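Local coordinates for protein CD1-2 antigen (Gallus gallus, PDB 3DBX) that probably binds lipid antigens in the groove of its MHC class I-like domain and displays them to T cells, as other CD1 proteins do, at residues 218-223 against 268-273. Sequence-based numbering, arbitrary orientation.
Sequences PIAVTW and RVQHCS
Ala-220 and Gln-270 exchange two nearly straight backbone hydrogen bonds, Ala-220 N to Gln-270 O at 3.0 Å and Gln-270 N to Ala-220 O at 2.8 Å. Thr-222 and Arg-268 form the second such pair, N to O in both directions, so 220-223 and 268-270 run as antiparallel neighbours. In the C1-set immunoglobulin fold of this membrane-proximal domain these are the C and F strands; the F strand carries Cys-267, disulfide-bonded to Cys-209. Between the two hydrogen-bonded pairs lies the non-hydrogen-bonded pair Val-221 and Val-269, where Val-221 CA sits 3.3 Å from Arg-268 O in a CA-H...O contact. Beyond the strand pairing one water continues the link: it donates to Pro-218 O and is the acceptor for Cys-272 N. The His-271 ring is fixed from two sides, ND1 sharing a 2.7 Å hydrogen bond with Ser-273 OG and NE2 hydrogen-bonded to Pro-216 O. Ala-220, Thr-222, Arg-268 and Gln-270 occupy the outer face; Thr-222 OG1 lies alongside Arg-268 CB, and the extended Gln-270 chain carries OE1 to 3.8 Å from Ala-220 CB. The valines point together to the inner face, toward the opposing sheet, where Leu-251 receives both Val-221 and Ile-219. Ile-219 CG1, turned opposite the backbone N (chi1 -163°), reaches across to 268-273: it approaches the edge of the His-271 ring, and CD1 beyond it presses on Val-269 CG1 at a tight 3.5 Å.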
ATOM      1  N   PRO A 218      -4.668  -1.332 -11.958  1.00 31.69           N
ATOM      2  CA  PRO A 218      -4.066  -2.198 -12.988  1.00 32.65           C
ATOM      3  C   PRO A 218      -3.833  -1.448 -14.292  1.00 31.50           C
ATOM      4  O   PRO A 218      -4.659  -0.626 -14.681  1.00 29.50           O
ATOM      5  CB  PRO A 218      -5.136  -3.269 -13.192  1.00 35.96           C
ATOM      6  CG  PRO A 218      -5.839  -3.325 -11.864  1.00 35.74           C
ATOM      7  CD  PRO A 218      -5.937  -1.906 -11.464  1.00 32.76           C
ATOM      8  N   ILE A 219      -2.696  -1.698 -14.935  1.00 32.23           N
ATOM      9  CA  ILE A 219      -2.333  -1.001 -16.188  1.00 31.23           C
ATOM     10  C   ILE A 219      -1.214  -1.793 -16.851  1.00 33.95           C
ATOM     11  O   ILE A 219      -0.482  -2.550 -16.171  1.00 33.98           O
ATOM     12  CB  ILE A 219      -1.876   0.475 -15.888  1.00 29.38           C
ATOM     13  CG1 ILE A 219      -1.886   1.360 -17.155  1.00 27.19           C
ATOM     14  CG2 ILE A 219      -0.526   0.505 -15.164  1.00 28.99           C
ATOM     15  CD1 ILE A 219      -1.569   2.812 -16.837  1.00 27.05           C
ATOM     16  N   ALA A 220      -1.100  -1.682 -18.176  1.00 33.68           N
ATOM     17  CA  ALA A 220       0.034  -2.293 -18.829  1.00 36.24           C
ATOM     18  C   ALA A 220       0.645  -1.289 -19.795  1.00 35.47           C
ATOM     19  O   ALA A 220      -0.050  -0.714 -20.631  1.00 36.51           O
ATOM     20  CB  ALA A 220      -0.331  -3.561 -19.524  1.00 39.72           C
ATOM     21  N   VAL A 221       1.945  -1.093 -19.649  1.00 34.95           N
ATOM     22  CA  VAL A 221       2.703  -0.118 -20.426  1.00 33.51           C
ATOM     23  C   VAL A 221       3.777  -0.899 -21.165  1.00 37.27           C
ATOM     24  O   VAL A 221       4.586  -1.606 -20.526  1.00 38.42           O
ATOM     25  CB  VAL A 221       3.380   0.887 -19.515  1.00 30.98           C
ATOM     26  CG1 VAL A 221       4.206   1.872 -20.351  1.00 29.51           C
ATOM     27  CG2 VAL A 221       2.335   1.627 -18.646  1.00 29.75           C
ATOM     28  N   THR A 222       3.763  -0.819 -22.500  1.00 37.97           N
ATOM     29  CA  THR A 222       4.753  -1.513 -23.301  1.00 41.30           C
ATOM     30  C   THR A 222       5.452  -0.529 -24.247  1.00 39.74           C
ATOM     31  O   THR A 222       4.944   0.561 -24.519  1.00 37.35           O
ATOM     32  CB  THR A 222       4.163  -2.721 -24.080  1.00 45.74           C
ATOM     33  OG1 THR A 222       3.120  -2.276 -24.953  1.00 48.66           O
ATOM     34  CG2 THR A 222       3.565  -3.780 -23.099  1.00 48.60           C
ATOM     35  N   TRP A 223       6.638  -0.921 -24.699  1.00 40.19           N
ATOM     36  CA  TRP A 223       7.381  -0.157 -25.674  1.00 38.70           C
ATOM     37  C   TRP A 223       7.197  -0.811 -26.991  1.00 41.49           C
ATOM     38  O   TRP A 223       7.142  -2.028 -27.065  1.00 44.42           O
ATOM     39  CB  TRP A 223       8.847  -0.128 -25.287  1.00 38.40           C
ATOM     40  CG  TRP A 223       9.074   0.852 -24.166  1.00 35.23           C
ATOM     41  CD1 TRP A 223       9.101   0.584 -22.812  1.00 34.66           C
ATOM     42  CD2 TRP A 223       9.272   2.256 -24.307  1.00 32.41           C
ATOM     43  NE1 TRP A 223       9.302   1.752 -22.117  1.00 32.52           N
ATOM     44  CE2 TRP A 223       9.421   2.788 -23.011  1.00 31.39           C
ATOM     45  CE3 TRP A 223       9.339   3.124 -25.412  1.00 33.90           C
ATOM     46  CZ2 TRP A 223       9.622   4.141 -22.789  1.00 29.12           C
ATOM     47  CZ3 TRP A 223       9.546   4.475 -25.180  1.00 33.04           C
ATOM     48  CH2 TRP A 223       9.664   4.967 -23.896  1.00 28.91           C
ATOM     49  N   ARG A 268       3.164   2.466 -25.420  1.00 30.99           N
ATOM     50  CA  ARG A 268       1.753   2.163 -25.522  1.00 33.55           C
ATOM     51  C   ARG A 268       1.204   1.781 -24.138  1.00 31.71           C
ATOM     52  O   ARG A 268       1.828   0.996 -23.396  1.00 32.00           O
ATOM     53  CB  ARG A 268       1.495   1.055 -26.560  1.00 36.35           C
ATOM     54  CG  ARG A 268      -0.019   0.737 -26.739  1.00 41.21           C
ATOM     55  CD  ARG A 268      -0.367   0.057 -28.031  1.00 46.13           C
ATOM     56  NE  ARG A 268       0.037  -1.348 -28.055  1.00 55.75           N
ATOM     57  CZ  ARG A 268       0.268  -2.053 -29.158  1.00 58.83           C
ATOM     58  NH1 ARG A 268       0.116  -1.528 -30.372  1.00 62.93           N
ATOM     59  NH2 ARG A 268       0.659  -3.306 -29.045  1.00 65.42           N
ATOM     60  N   VAL A 269       0.062   2.372 -23.791  1.00 31.01           N
ATOM     61  CA  VAL A 269      -0.557   2.212 -22.462  1.00 29.24           C
ATOM     62  C   VAL A 269      -1.933   1.613 -22.629  1.00 30.83           C
ATOM     63  O   VAL A 269      -2.784   2.140 -23.362  1.00 32.53           O
ATOM     64  CB  VAL A 269      -0.680   3.547 -21.689  1.00 27.72           C
ATOM     65  CG1 VAL A 269      -1.058   3.287 -20.261  1.00 26.34           C
ATOM     66  CG2 VAL A 269       0.631   4.318 -21.695  1.00 25.91           C
ATOM     67  N   GLN A 270      -2.146   0.492 -21.962  1.00 31.41           N
ATOM     68  CA  GLN A 270      -3.433  -0.191 -21.995  1.00 34.36           C
ATOM     69  C   GLN A 270      -3.985  -0.018 -20.563  1.00 31.94           C
ATOM     70  O   GLN A 270      -3.267  -0.212 -19.569  1.00 30.55           O
ATOM     71  CB  GLN A 270      -3.207  -1.655 -22.396  1.00 37.27           C
ATOM     72  CG  GLN A 270      -4.410  -2.638 -22.190  1.00 43.22           C
ATOM     73  CD  GLN A 270      -4.030  -4.111 -22.451  1.00 48.34           C
ATOM     74  OE1 GLN A 270      -2.870  -4.525 -22.239  1.00 56.47           O
ATOM     75  NE2 GLN A 270      -4.988  -4.892 -22.945  1.00 54.07           N
ATOM     76  N   HIS A 271      -5.225   0.463 -20.466  1.00 31.87           N
ATOM     77  CA  HIS A 271      -5.889   0.710 -19.192  1.00 29.34           C
ATOM     78  C   HIS A 271      -7.370   0.518 -19.422  1.00 31.90           C
ATOM     79  O   HIS A 271      -7.883   0.871 -20.476  1.00 32.14           O
ATOM     80  CB  HIS A 271      -5.593   2.130 -18.686  1.00 26.75           C
ATOM     81  CG  HIS A 271      -6.079   2.365 -17.276  1.00 25.60           C
ATOM     82  ND1 HIS A 271      -7.263   3.007 -16.995  1.00 24.93           N
ATOM     83  CD2 HIS A 271      -5.567   1.986 -16.083  1.00 26.58           C
ATOM     84  CE1 HIS A 271      -7.441   3.046 -15.682  1.00 28.18           C
ATOM     85  NE2 HIS A 271      -6.414   2.446 -15.105  1.00 27.61           N
ATOM     86  N   CYS A 272      -8.062  -0.081 -18.460  1.00 34.10           N
ATOM     87  CA  CYS A 272      -9.465  -0.424 -18.656  1.00 37.52           C
ATOM     88  C   CYS A 272     -10.363   0.818 -18.891  1.00 36.54           C
ATOM     89  O   CYS A 272     -11.383   0.712 -19.555  1.00 38.16           O
ATOM     90  CB  CYS A 272      -9.982  -1.277 -17.489  1.00 39.62           C
ATOM     91  SG  CYS A 272     -10.084  -0.388 -15.916  1.00 42.85           S
ATOM     92  N   SER A 273      -9.959   1.990 -18.385  1.00 32.83           N
ATOM     93  CA  SER A 273     -10.748   3.220 -18.598  1.00 33.28           C
ATOM     94  C   SER A 273     -10.726   3.718 -20.051  1.00 35.23           C
ATOM     95  O   SER A 273     -11.531   4.563 -20.456  1.00 35.61           O
ATOM     96  CB  SER A 273     -10.219   4.309 -17.693  1.00 30.29           C
ATOM     97  OG  SER A 273      -8.938   4.738 -18.169  1.00 28.40           O
TER
HETATM   98  O   HOH W   1      -6.820  -1.419 -16.356  1.00 35.53           O